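Local atomic coordinates of putative methylthioribose-1-phosphate isomerase (Archaeoglobus fulgidus, PDB entry 1T5O), a protein that probably catalyses the interconversion of 5-methylthioribose 1-phosphate and 5-methylthioribulose 1-phosphate, an isomerisation step of methionine biosynthesis. Residues L94-G97 / I98-L102; V114-L117 / A118-A122; V217-V220 / M221-M225; A264-K267 / A268-D271; P285-E288 / L289-G293. One frame throughout, in Å; residues are numbered along the deposited sequence.

Interaction 1. Residues L94-G97 / I98-L102; sequences LFVG and IERAL
Leu94 and Ile98 carry the apolar part of this contact, their side chains lying side by side one helical turn apart and pointing the same way. The CD1 branch of Leu94 sits 3.9 Å from CG1 of Ile98, at ordinary van der Waals distance. CG1 of Ile98 stands beside its own backbone N (chi1 -64°), on the side of the preceding turn where Leu94 lies. On a neighbouring side of the helix, CG1 of Val96 comes to the edge of the Arg100 guanidinium, near its plane, 4.0 Å from NE of Arg100. Phe95 meets the aliphatic part of Glu99, CE2 of the ring being 4.1 Å from CG of Glu99, and the ring and carboxylate planes are 28° apart.

All of this rides on one alpha-helix, 92-105, whose i to i+4 bonds run without interruption here. Glu99 N donates to Phe95 O at 2.9 Å with an almost straight N-H...O angle of 174°. Ile98 N, Arg100 N and Ala101 N bond likewise to Leu94 O, Val96 O and Gly97 O.

The Ile98 side faces helix 70-85, where Ala81 and Leu84 receive it, while Ala101 rests on Ala55 and Ile58 of helix 47-61. Leu94 touches Arg88, a predicted substrate-binding residue, and Arg100 reaches Glu121 and Leu125 of helix 111-141.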
loop_
_atom_site.group_PDB
_atom_site.type_symbol
_atom_site.label_atom_id
_atom_site.label_comp_id
_atom_site.label_asym_id
_atom_site.label_seq_id
_atom_site.Cartn_x
_atom_site.Cartn_y
_atom_site.Cartn_z
ATOM N N LEU A 94 -4.906 11.511 26.075
ATOM C CA LEU A 94 -6.132 12.264 26.224
ATOM C C LEU A 94 -6.470 12.253 27.718
ATOM O O LEU A 94 -6.911 13.264 28.277
ATOM C CB LEU A 94 -7.238 11.588 25.423
ATOM C CG LEU A 94 -8.676 11.984 25.717
ATOM C CD1 LEU A 94 -8.834 13.500 25.676
ATOM C CD2 LEU A 94 -9.565 11.315 24.680
ATOM N N PHE A 95 -6.255 11.102 28.359
ATOM C CA PHE A 95 -6.516 10.950 29.786
ATOM C C PHE A 95 -5.598 11.861 30.593
ATOM O O PHE A 95 -6.038 12.522 31.533
ATOM C CB PHE A 95 -6.279 9.498 30.235
ATOM C CG PHE A 95 -6.380 9.297 31.726
ATOM C CD1 PHE A 95 -7.599 9.020 32.323
ATOM C CD2 PHE A 95 -5.251 9.425 32.538
ATOM C CE1 PHE A 95 -7.701 8.869 33.722
ATOM C CE2 PHE A 95 -5.331 9.282 33.921
ATOM C CZ PHE A 95 -6.556 9.004 34.520
ATOM N N VAL A 96 -4.322 11.887 30.237
ATOM C CA VAL A 96 -3.364 12.709 30.957
ATOM C C VAL A 96 -3.735 14.191 30.871
ATOM O O VAL A 96 -3.713 14.906 31.881
ATOM C CB VAL A 96 -1.932 12.467 30.416
ATOM C CG1 VAL A 96 -0.993 13.620 30.794
ATOM C CG2 VAL A 96 -1.408 11.164 30.985
ATOM N N GLY A 97 -4.081 14.639 29.663
ATOM C CA GLY A 97 -4.458 16.027 29.467
ATOM C C GLY A 97 -5.667 16.403 30.299
ATOM O O GLY A 97 -5.669 17.428 30.977
ATOM N N ILE A 98 -6.694 15.558 30.243
ATOM C CA ILE A 98 -7.927 15.760 31.005
ATOM C C ILE A 98 -7.647 15.868 32.504
ATOM O O ILE A 98 -7.993 16.869 33.136
ATOM C CB ILE A 98 -8.907 14.580 30.827
ATOM C CG1 ILE A 98 -9.366 14.469 29.367
ATOM C CG2 ILE A 98 -10.075 14.734 31.801
ATOM C CD1 ILE A 98 -10.052 15.686 28.858
ATOM N N GLU A 99 -7.014 14.836 33.066
ATOM C CA GLU A 99 -6.738 14.817 34.496
ATOM C C GLU A 99 -5.788 15.905 34.987
ATOM O O GLU A 99 -5.932 16.400 36.102
ATOM C CB GLU A 99 -6.279 13.409 34.947
ATOM C CG GLU A 99 -4.772 13.144 35.229
ATOM C CD GLU A 99 -4.173 13.876 36.453
ATOM O OE1 GLU A 99 -4.769 13.890 37.566
ATOM O OE2 GLU A 99 -3.066 14.427 36.305
ATOM N N ARG A 100 -4.822 16.300 34.167
ATOM C CA ARG A 100 -3.905 17.339 34.615
ATOM C C ARG A 100 -4.542 18.715 34.645
ATOM O O ARG A 100 -4.260 19.526 35.533
ATOM C CB ARG A 100 -2.658 17.357 33.749
ATOM C CG ARG A 100 -1.672 16.292 34.161
ATOM C CD ARG A 100 -0.302 16.907 34.278
ATOM N NE ARG A 100 0.524 16.504 33.162
ATOM C CZ ARG A 100 1.771 16.913 32.970
ATOM N NH1 ARG A 100 2.344 17.757 33.822
ATOM N NH2 ARG A 100 2.447 16.444 31.932
ATOM N N ALA A 101 -5.414 18.964 33.676
ATOM C CA ALA A 101 -6.111 20.234 33.570
ATOM C C ALA A 101 -7.176 20.322 34.662
ATOM O O ALA A 101 -7.337 21.366 35.291
ATOM C CB ALA A 101 -6.744 20.370 32.175
ATOM N N LEU A 102 -7.885 19.220 34.891
ATOM C CA LEU A 102 -8.932 19.167 35.912
ATOM C C LEU A 102 -8.336 19.360 37.298
ATOM O O LEU A 102 -8.819 20.171 38.090
ATOM C CB LEU A 102 -9.655 17.819 35.870
ATOM C CG LEU A 102 -10.833 17.667 36.854
ATOM C CD1 LEU A 102 -11.884 18.734 36.552
ATOM C CD2 LEU A 102 -11.443 16.275 36.740
#

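Interaction 2. Residues V114-L117 / A118-A122; sequences VKEL and ALREA
From Val114 to Glu121 the backbone is regular alpha-helix, with Ala118 N, Leu119 N, Arg120 N and Glu121 N each donating to the carbonyl O four residues earlier, the bond from Arg120 N to Glu116 O measuring 2.8 Å.

The side-chain contact along this turn is between Glu116 and Arg120. The Glu116 chain leaves with CG opposite the backbone N (chi1 152°) and then bends at chi2 (63°), which folds the carboxylate back along the helix toward Arg120. OE1 of Glu116 comes to rest 3.7 Å from CB of Arg120, and OE2 lies 3.9 Å from CD of the same residue. The arginine itself is extended from CG to NE and carries its guanidinium away from the turn. OE2 of Glu116 lies off the edge of the guanidinium, near its plane, but 4.5 Å from NH1 of Arg120, too far for a salt bridge. The carboxylate and guanidinium planes are turned 60° against each other.

On the inward side, small and apolar residues fit the helix among its neighbours: Val114 packs on Leu73 and Leu77 of helix 70-85, Ala118 on Ala105 of helix 92-105, and Ala122 on Ala55 and Tyr56 of helix 47-61. Lys115 O also accepts a hydrogen bond from Arg63 NH1.

Glu116 and Arg120 are both exposed and beyond salt-bridge distance, so their opposite charges probably attract only moderately across the turn, with carboxylate oxygens resting against the arginine's methylene groups.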
loop_
_atom_site.group_PDB
_atom_site.type_symbol
_atom_site.label_atom_id
_atom_site.label_comp_id
_atom_site.label_asym_id
_atom_site.label_seq_id
_atom_site.Cartn_x
_atom_site.Cartn_y
_atom_site.Cartn_z
ATOM N N VAL A 114 -10.587 29.229 38.812
ATOM C CA VAL A 114 -10.792 27.936 38.172
ATOM C C VAL A 114 -10.683 28.046 36.668
ATOM O O VAL A 114 -10.119 27.164 36.024
ATOM C CB VAL A 114 -12.157 27.327 38.546
ATOM C CG1 VAL A 114 -12.410 26.058 37.738
ATOM C CG2 VAL A 114 -12.172 27.005 40.032
ATOM N N LYS A 115 -11.212 29.134 36.113
ATOM C CA LYS A 115 -11.142 29.358 34.676
ATOM C C LYS A 115 -9.697 29.588 34.211
ATOM O O LYS A 115 -9.235 28.955 33.252
ATOM C CB LYS A 115 -12.014 30.552 34.291
ATOM C CG LYS A 115 -13.501 30.265 34.353
ATOM C CD LYS A 115 -14.297 31.534 34.242
ATOM C CE LYS A 115 -14.045 32.239 32.928
ATOM N NZ LYS A 115 -14.498 33.674 32.969
ATOM N N GLU A 116 -8.992 30.491 34.891
ATOM C CA GLU A 116 -7.604 30.799 34.556
ATOM C C GLU A 116 -6.684 29.603 34.777
ATOM O O GLU A 116 -5.834 29.308 33.939
ATOM C CB GLU A 116 -7.094 31.998 35.387
ATOM C CG GLU A 116 -5.558 32.012 35.651
ATOM C CD GLU A 116 -4.684 32.140 34.383
ATOM O OE1 GLU A 116 -5.043 31.568 33.315
ATOM O OE2 GLU A 116 -3.611 32.799 34.460
ATOM N N LEU A 117 -6.837 28.921 35.906
ATOM C CA LEU A 117 -5.979 27.780 36.187
ATOM C C LEU A 117 -6.144 26.660 35.165
ATOM O O LEU A 117 -5.164 25.989 34.814
ATOM C CB LEU A 117 -6.242 27.230 37.589
ATOM C CG LEU A 117 -5.760 28.114 38.734
ATOM C CD1 LEU A 117 -5.988 27.407 40.059
ATOM C CD2 LEU A 117 -4.294 28.448 38.527
ATOM N N ALA A 118 -7.377 26.447 34.703
ATOM C CA ALA A 118 -7.629 25.403 33.717
ATOM C C ALA A 118 -6.852 25.744 32.459
ATOM O O ALA A 118 -6.033 24.946 32.004
ATOM C CB ALA A 118 -9.130 25.297 33.399
ATOM N N LEU A 119 -7.095 26.940 31.924
ATOM C CA LEU A 119 -6.432 27.405 30.709
ATOM C C LEU A 119 -4.915 27.442 30.827
ATOM O O LEU A 119 -4.199 27.080 29.888
ATOM C CB LEU A 119 -6.934 28.808 30.318
ATOM C CG LEU A 119 -6.283 29.433 29.068
ATOM C CD1 LEU A 119 -6.304 28.444 27.888
ATOM C CD2 LEU A 119 -7.020 30.728 28.692
ATOM N N ARG A 120 -4.428 27.888 31.975
ATOM C CA ARG A 120 -2.996 27.984 32.203
ATOM C C ARG A 120 -2.285 26.610 32.179
ATOM O O ARG A 120 -1.189 26.480 31.627
ATOM C CB ARG A 120 -2.751 28.694 33.533
ATOM C CG ARG A 120 -1.309 28.775 33.944
ATOM C CD ARG A 120 -1.134 29.814 35.043
ATOM N NE ARG A 120 0.160 29.703 35.709
ATOM C CZ ARG A 120 0.542 30.495 36.708
ATOM N NH1 ARG A 120 -0.277 31.452 37.140
ATOM N NH2 ARG A 120 1.728 30.325 37.286
ATOM N N GLU A 121 -2.906 25.595 32.772
ATOM C CA GLU A 121 -2.324 24.256 32.780
ATOM C C GLU A 121 -2.312 23.712 31.340
ATOM O O GLU A 121 -1.317 23.161 30.880
ATOM C CB GLU A 121 -3.139 23.338 33.696
ATOM C CG GLU A 121 -2.649 21.883 33.783
ATOM C CD GLU A 121 -1.269 21.739 34.423
ATOM O OE1 GLU A 121 -0.714 22.758 34.891
ATOM O OE2 GLU A 121 -0.732 20.600 34.465
ATOM N N ALA A 122 -3.415 23.908 30.624
ATOM C CA ALA A 122 -3.518 23.450 29.244
ATOM C C ALA A 122 -2.460 24.121 28.368
ATOM O O ALA A 122 -1.818 23.464 27.541
ATOM C CB ALA A 122 -4.932 23.735 28.692
#

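Interaction 3. Residues V217-V220 / M221-M225; sequences VGIV and MQKGM
Val217 and Met221 lie side by side and point the same way. The methionine chain is extended beyond CG, which brings its terminal CE to CG1 of Val217 at 3.5 Å, tighter than usual for two carbons. Val220 and Met225 instead cross at about a right angle: SD of Met225 is 3.8 Å from CG1 of Val220, and a bend at chi3 (63°) turns CE toward the same methyl. On another side of the helix, the side chains of Gln222 and Ile219 run at a slant to each other, with OE1 of Gln222 3.6 Å from CG1 of Ile219, while NE2 of Gln222 bonds to Pro311 O of the second subunit.

Gly224, with positive phi, ends the helix in a Schellman motif. Met225 N donates to Val220 O at 2.9 Å, and Gly224 N to Met221 O. An alanine at Met221 would remove the thioether arm and is likely to open a gap beside Val217 and against helix 247-256.

Within its own chain, helix 217-222 packs through Met221 on Val253 and Ala254 of helix 247-256 and through Val217 on Leu151 of strand 149-152; on the second subunit, Ile219 meets Ile245 and Lys223 meets Tyr305.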
loop_
_atom_site.group_PDB
_atom_site.type_symbol
_atom_site.label_atom_id
_atom_site.label_comp_id
_atom_site.label_asym_id
_atom_site.label_seq_id
_atom_site.Cartn_x
_atom_site.Cartn_y
_atom_site.Cartn_z
ATOM N N VAL A 217 9.135 0.843 -0.878
ATOM C CA VAL A 217 10.262 0.956 0.029
ATOM C C VAL A 217 11.391 0.036 -0.461
ATOM O O VAL A 217 12.555 0.350 -0.297
ATOM C CB VAL A 217 9.872 0.546 1.480
ATOM C CG1 VAL A 217 11.081 0.692 2.409
ATOM C CG2 VAL A 217 8.746 1.467 1.974
ATOM N N GLY A 218 11.038 -1.107 -1.042
ATOM C CA GLY A 218 12.064 -2.016 -1.537
ATOM C C GLY A 218 12.905 -1.453 -2.675
ATOM O O GLY A 218 14.137 -1.431 -2.598
ATOM N N ILE A 219 12.257 -0.987 -3.745
ATOM C CA ILE A 219 13.033 -0.466 -4.854
ATOM C C ILE A 219 13.849 0.786 -4.526
ATOM O O ILE A 219 14.998 0.933 -5.015
ATOM C CB ILE A 219 12.144 -0.254 -6.119
ATOM C CG1 ILE A 219 13.038 -0.135 -7.375
ATOM C CG2 ILE A 219 11.224 0.996 -5.953
ATOM C CD1 ILE A 219 12.215 -0.022 -8.675
ATOM N N VAL A 220 13.320 1.671 -3.676
ATOM C CA VAL A 220 14.094 2.880 -3.379
ATOM C C VAL A 220 15.378 2.554 -2.622
ATOM O O VAL A 220 16.417 3.189 -2.856
ATOM C CB VAL A 220 13.257 4.004 -2.624
ATOM C CG1 VAL A 220 12.143 4.531 -3.536
ATOM C CG2 VAL A 220 12.660 3.481 -1.307
ATOM N N MET A 221 15.339 1.560 -1.731
ATOM C CA MET A 221 16.561 1.194 -1.022
ATOM C C MET A 221 17.464 0.407 -1.933
ATOM O O MET A 221 18.680 0.535 -1.882
ATOM C CB MET A 221 16.255 0.407 0.245
ATOM C CG MET A 221 15.578 1.294 1.274
ATOM S SD MET A 221 15.210 0.468 2.827
ATOM C CE MET A 221 14.161 1.686 3.636
ATOM N N GLN A 222 16.855 -0.391 -2.796
ATOM C CA GLN A 222 17.585 -1.193 -3.741
ATOM C C GLN A 222 18.386 -0.240 -4.639
ATOM O O GLN A 222 19.529 -0.518 -5.005
ATOM C CB GLN A 222 16.560 -2.019 -4.535
ATOM C CG GLN A 222 17.083 -3.078 -5.424
ATOM C CD GLN A 222 15.949 -3.745 -6.179
ATOM O OE1 GLN A 222 15.091 -3.063 -6.755
ATOM N NE2 GLN A 222 15.930 -5.063 -6.180
ATOM N N LYS A 223 17.795 0.899 -4.978
ATOM C CA LYS A 223 18.474 1.879 -5.828
ATOM C C LYS A 223 19.359 2.854 -5.073
ATOM O O LYS A 223 19.931 3.748 -5.680
ATOM C CB LYS A 223 17.453 2.678 -6.659
ATOM C CG LYS A 223 16.808 1.825 -7.751
ATOM C CD LYS A 223 15.806 2.591 -8.569
ATOM C CE LYS A 223 16.016 2.256 -10.043
ATOM N NZ LYS A 223 16.017 0.773 -10.336
ATOM N N GLY A 224 19.460 2.715 -3.756
ATOM C CA GLY A 224 20.311 3.623 -3.008
ATOM C C GLY A 224 19.804 5.049 -2.899
ATOM O O GLY A 224 20.597 5.984 -2.736
ATOM N N MET A 225 18.486 5.232 -2.982
ATOM C CA MET A 225 17.893 6.555 -2.881
ATOM C C MET A 225 17.680 7.023 -1.427
ATOM O O MET A 225 17.358 8.184 -1.198
ATOM C CB MET A 225 16.535 6.565 -3.586
ATOM C CG MET A 225 16.573 6.205 -5.067
ATOM S SD MET A 225 14.913 5.946 -5.766
ATOM C CE MET A 225 14.195 7.484 -5.578
#

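Interaction 4. Residues A264-K267 / A268-D271; sequences AAPK and ATFD
A short 3-10 turn follows strand 261-264 of the central, largely parallel sheet, and across it Thr269 and Phe270 fold back on Ala265, Pro266 and Lys267. The turn is held by two i to i+3 bonds: Thr269 N donates to Pro266 O at 2.9 Å, and Phe270 N to Lys267 O. Each donor stands well above the plane of its carbonyl, by 46° and 50°, as the tight winding demands.

The Phe270 ring is turned edge-on to the preceding backbone, with Ala265 O and Pro266 O both in its plane. CD1 of Phe270 lies 3.4 Å from Pro266 O, so the polarised ring hydrogens probably face these carbonyls. Ile236, Leu320, Thr322 and Leu339 also touch the ring. A serine at Phe270 would probably leave the two carbonyl oxygens without their aromatic edge and open a gap against Leu320 and Leu339.

Thr269 turns its two branches to different neighbours. With OG1 beside the backbone N (chi1 -65°), the hydroxyl lies against the Pro266 ring, 3.6 Å from CD, and the methyl CG2 lies 4.0 Å from CB of Ala265. The Thr269 side chain is about 6 Å from those of Ala47 and Asp234, predicted substrate-binding and proton-donor residues. Lys267 NZ bonds to Leu339 O. A water donates to Lys267 O at 2.8 Å and to Phe270 O at 3.2 Å.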
loop_
_atom_site.group_PDB
_atom_site.type_symbol
_atom_site.label_atom_id
_atom_site.label_comp_id
_atom_site.label_asym_id
_atom_site.label_seq_id
_atom_site.Cartn_x
_atom_site.Cartn_y
_atom_site.Cartn_z
ATOM N N ALA A 264 11.800 8.175 16.528
ATOM C CA ALA A 264 11.804 9.392 17.334
ATOM C C ALA A 264 10.575 9.362 18.243
ATOM O O ALA A 264 9.445 9.312 17.757
ATOM C CB ALA A 264 11.759 10.636 16.404
ATOM N N ALA A 265 10.784 9.380 19.558
ATOM C CA ALA A 265 9.637 9.377 20.488
ATOM C C ALA A 265 10.053 9.866 21.845
ATOM O O ALA A 265 11.129 9.528 22.310
ATOM C CB ALA A 265 9.048 7.977 20.629
ATOM N N PRO A 266 9.180 10.637 22.519
ATOM C CA PRO A 266 9.502 11.155 23.850
ATOM C C PRO A 266 9.401 10.083 24.916
ATOM O O PRO A 266 8.834 9.017 24.695
ATOM C CB PRO A 266 8.477 12.275 24.055
ATOM C CG PRO A 266 7.270 11.733 23.382
ATOM C CD PRO A 266 7.834 11.079 22.094
ATOM N N LYS A 267 9.981 10.378 26.079
ATOM C CA LYS A 267 9.985 9.452 27.207
ATOM C C LYS A 267 8.598 8.889 27.499
ATOM O O LYS A 267 8.442 7.692 27.772
ATOM C CB LYS A 267 10.534 10.162 28.466
ATOM C CG LYS A 267 10.519 9.305 29.747
ATOM C CD LYS A 267 11.264 10.027 30.896
ATOM C CE LYS A 267 11.184 9.234 32.185
ATOM N NZ LYS A 267 11.997 9.899 33.248
ATOM N N ALA A 268 7.587 9.743 27.418
ATOM C CA ALA A 268 6.215 9.340 27.722
ATOM C C ALA A 268 5.646 8.241 26.806
ATOM O O ALA A 268 4.648 7.610 27.140
ATOM C CB ALA A 268 5.291 10.562 27.709
ATOM N N THR A 269 6.283 8.000 25.668
ATOM C CA THR A 269 5.799 6.961 24.758
ATOM C C THR A 269 6.337 5.571 25.155
ATOM O O THR A 269 5.848 4.531 24.689
ATOM C CB THR A 269 6.182 7.343 23.321
ATOM O OG1 THR A 269 5.477 8.543 22.983
ATOM C CG2 THR A 269 5.807 6.269 22.320
ATOM N N PHE A 270 7.335 5.551 26.036
ATOM C CA PHE A 270 7.883 4.289 26.491
ATOM C C PHE A 270 6.926 3.684 27.537
ATOM O O PHE A 270 6.305 4.414 28.292
ATOM C CB PHE A 270 9.265 4.484 27.109
ATOM C CG PHE A 270 10.336 4.824 26.096
ATOM C CD1 PHE A 270 10.316 6.057 25.415
ATOM C CD2 PHE A 270 11.346 3.914 25.816
ATOM C CE1 PHE A 270 11.312 6.371 24.456
ATOM C CE2 PHE A 270 12.338 4.219 24.871
ATOM C CZ PHE A 270 12.324 5.439 24.195
ATOM N N ASP A 271 6.808 2.360 27.540
ATOM C CA ASP A 271 5.936 1.605 28.471
ATOM C C ASP A 271 6.883 0.454 28.831
ATOM O O ASP A 271 6.626 -0.702 28.492
ATOM C CB ASP A 271 4.702 1.087 27.706
ATOM C CG ASP A 271 3.592 0.561 28.626
ATOM O OD1 ASP A 271 3.761 0.512 29.873
ATOM O OD2 ASP A 271 2.534 0.196 28.090
HETATM O O HOH W 1 7.820 6.472 30.177
#

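Interaction 5. Residues P285-E288 / L289-G293; sequences PREE and LIFCG
Arg286 lays its guanidinium against Ile290 across a short, weakly bonded helical turn, about 287-290, that leads directly into strand 291-292 of a small two-stranded antiparallel sheet. CG of Arg286 lies between its backbone N and carbonyl carbon (chi1 60°), and the chain then bends at chi3 (-67°). The side chains meet obliquely, CD1 of Ile290 lying over one face of the guanidinium, offset toward its rim. NH2 of Arg286 is hydrogen-bonded to Val302 O and Leu300 O.

Glu288 is extended beyond CG, and its OE1 is hydrogen-bonded to Asn306 ND2. CD2 of Leu289 folds back to 3.6 Å from the backbone C atom of Glu288, and the leucine also packs on Pro190 and Val304 of its own chain and on Thr213 of the second subunit. Beyond the turn, Cys292 forms a disulfide with Cys292 of the second subunit.

Two donors share Glu287 O from the same face of its plane, Ile290 N at 3.1 Å and Phe291 N at 3.2 Å. Where helix gives way to strand, one water donates to both Glu288 O and Phe291 O, each at 2.8 Å.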
loop_
_atom_site.group_PDB
_atom_site.type_symbol
_atom_site.label_atom_id
_atom_site.label_comp_id
_atom_site.label_asym_id
_atom_site.label_seq_id
_atom_site.Cartn_x
_atom_site.Cartn_y
_atom_site.Cartn_z
ATOM N N PRO A 285 -11.643 -0.639 11.076
ATOM C CA PRO A 285 -12.788 -0.927 10.197
ATOM C C PRO A 285 -12.425 -1.556 8.849
ATOM O O PRO A 285 -11.582 -1.043 8.126
ATOM C CB PRO A 285 -13.438 0.446 10.016
ATOM C CG PRO A 285 -13.143 1.120 11.343
ATOM C CD PRO A 285 -11.677 0.767 11.534
ATOM N N ARG A 286 -13.079 -2.657 8.513
ATOM C CA ARG A 286 -12.820 -3.339 7.255
ATOM C C ARG A 286 -13.123 -2.466 6.030
ATOM O O ARG A 286 -12.570 -2.693 4.944
ATOM C CB ARG A 286 -13.624 -4.649 7.192
ATOM C CG ARG A 286 -15.148 -4.485 7.278
ATOM C CD ARG A 286 -15.841 -5.838 7.292
ATOM N NE ARG A 286 -15.704 -6.574 6.031
ATOM C CZ ARG A 286 -16.484 -6.390 4.967
ATOM N NH1 ARG A 286 -17.461 -5.490 5.002
ATOM N NH2 ARG A 286 -16.310 -7.129 3.879
ATOM N N GLU A 287 -13.960 -1.447 6.184
ATOM C CA GLU A 287 -14.290 -0.643 5.003
ATOM C C GLU A 287 -13.122 0.199 4.491
ATOM O O GLU A 287 -13.145 0.661 3.357
ATOM C CB GLU A 287 -15.521 0.243 5.247
ATOM C CG GLU A 287 -15.296 1.550 5.993
ATOM C CD GLU A 287 -16.364 2.598 5.645
ATOM O OE1 GLU A 287 -16.828 3.326 6.563
ATOM O OE2 GLU A 287 -16.735 2.702 4.446
ATOM N N GLU A 288 -12.097 0.378 5.324
ATOM C CA GLU A 288 -10.928 1.149 4.933
ATOM C C GLU A 288 -10.185 0.466 3.788
ATOM O O GLU A 288 -9.360 1.095 3.130
ATOM C CB GLU A 288 -9.987 1.344 6.148
ATOM C CG GLU A 288 -10.601 2.178 7.276
ATOM C CD GLU A 288 -9.668 2.362 8.476
ATOM O OE1 GLU A 288 -8.591 1.712 8.544
ATOM O OE2 GLU A 288 -10.019 3.171 9.360
ATOM N N LEU A 289 -10.466 -0.817 3.555
ATOM C CA LEU A 289 -9.826 -1.557 2.450
ATOM C C LEU A 289 -10.782 -1.823 1.280
ATOM O O LEU A 289 -10.358 -2.257 0.209
ATOM C CB LEU A 289 -9.336 -2.925 2.923
ATOM C CG LEU A 289 -8.010 -3.135 3.672
ATOM C CD1 LEU A 289 -6.862 -3.002 2.712
ATOM C CD2 LEU A 289 -7.895 -2.156 4.807
ATOM N N ILE A 290 -12.067 -1.571 1.497
ATOM C CA ILE A 290 -13.097 -1.876 0.508
ATOM C C ILE A 290 -13.489 -0.689 -0.374
ATOM O O ILE A 290 -13.860 -0.854 -1.528
ATOM C CB ILE A 290 -14.349 -2.488 1.247
ATOM C CG1 ILE A 290 -13.946 -3.848 1.847
ATOM C CG2 ILE A 290 -15.537 -2.689 0.277
ATOM C CD1 ILE A 290 -15.001 -4.510 2.726
ATOM N N PHE A 291 -13.376 0.505 0.181
ATOM C CA PHE A 291 -13.711 1.727 -0.520
ATOM C C PHE A 291 -12.545 2.693 -0.406
ATOM O O PHE A 291 -11.791 2.654 0.570
ATOM C CB PHE A 291 -14.939 2.370 0.135
ATOM C CG PHE A 291 -16.242 1.799 -0.319
ATOM C CD1 PHE A 291 -16.820 2.228 -1.511
ATOM C CD2 PHE A 291 -16.886 0.817 0.428
ATOM C CE1 PHE A 291 -18.026 1.681 -1.954
ATOM C CE2 PHE A 291 -18.094 0.258 -0.009
ATOM C CZ PHE A 291 -18.660 0.693 -1.200
ATOM N N CYS A 292 -12.393 3.546 -1.413
ATOM C CA CYS A 292 -11.361 4.581 -1.392
ATOM C C CYS A 292 -12.060 5.811 -1.928
ATOM O O CYS A 292 -12.285 5.937 -3.135
ATOM C CB CYS A 292 -10.174 4.241 -2.272
ATOM S SG CYS A 292 -8.741 5.135 -1.659
ATOM N N GLY A 293 -12.379 6.734 -1.028
ATOM C CA GLY A 293 -13.139 7.894 -1.439
ATOM C C GLY A 293 -14.470 7.175 -1.455
ATOM O O GLY A 293 -14.829 6.560 -0.443
HETATM O O HOH W 2 -8.986 2.631 0.876
#

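The five contacts come in series along the chain, all within the one eIF-2B-related fold. Interactions 1 and 2 belong to consecutive helices, 92-105 and 111-141; their centres lie 12 Å apart, and they touch where Glu121 packs on Arg100 and Ala101. Interaction 3 lies on the opposite side of the chain's centre, 43 Å from interaction 1 between centres. Interaction 4, at the end of sheet strand 261-264, is 18 Å from interaction 1 and 29 Å from interaction 3, centre to centre. Interactions 3 and 5, also 29 Å apart between centres, both touch the second subunit, so the dimer is joined at separate places.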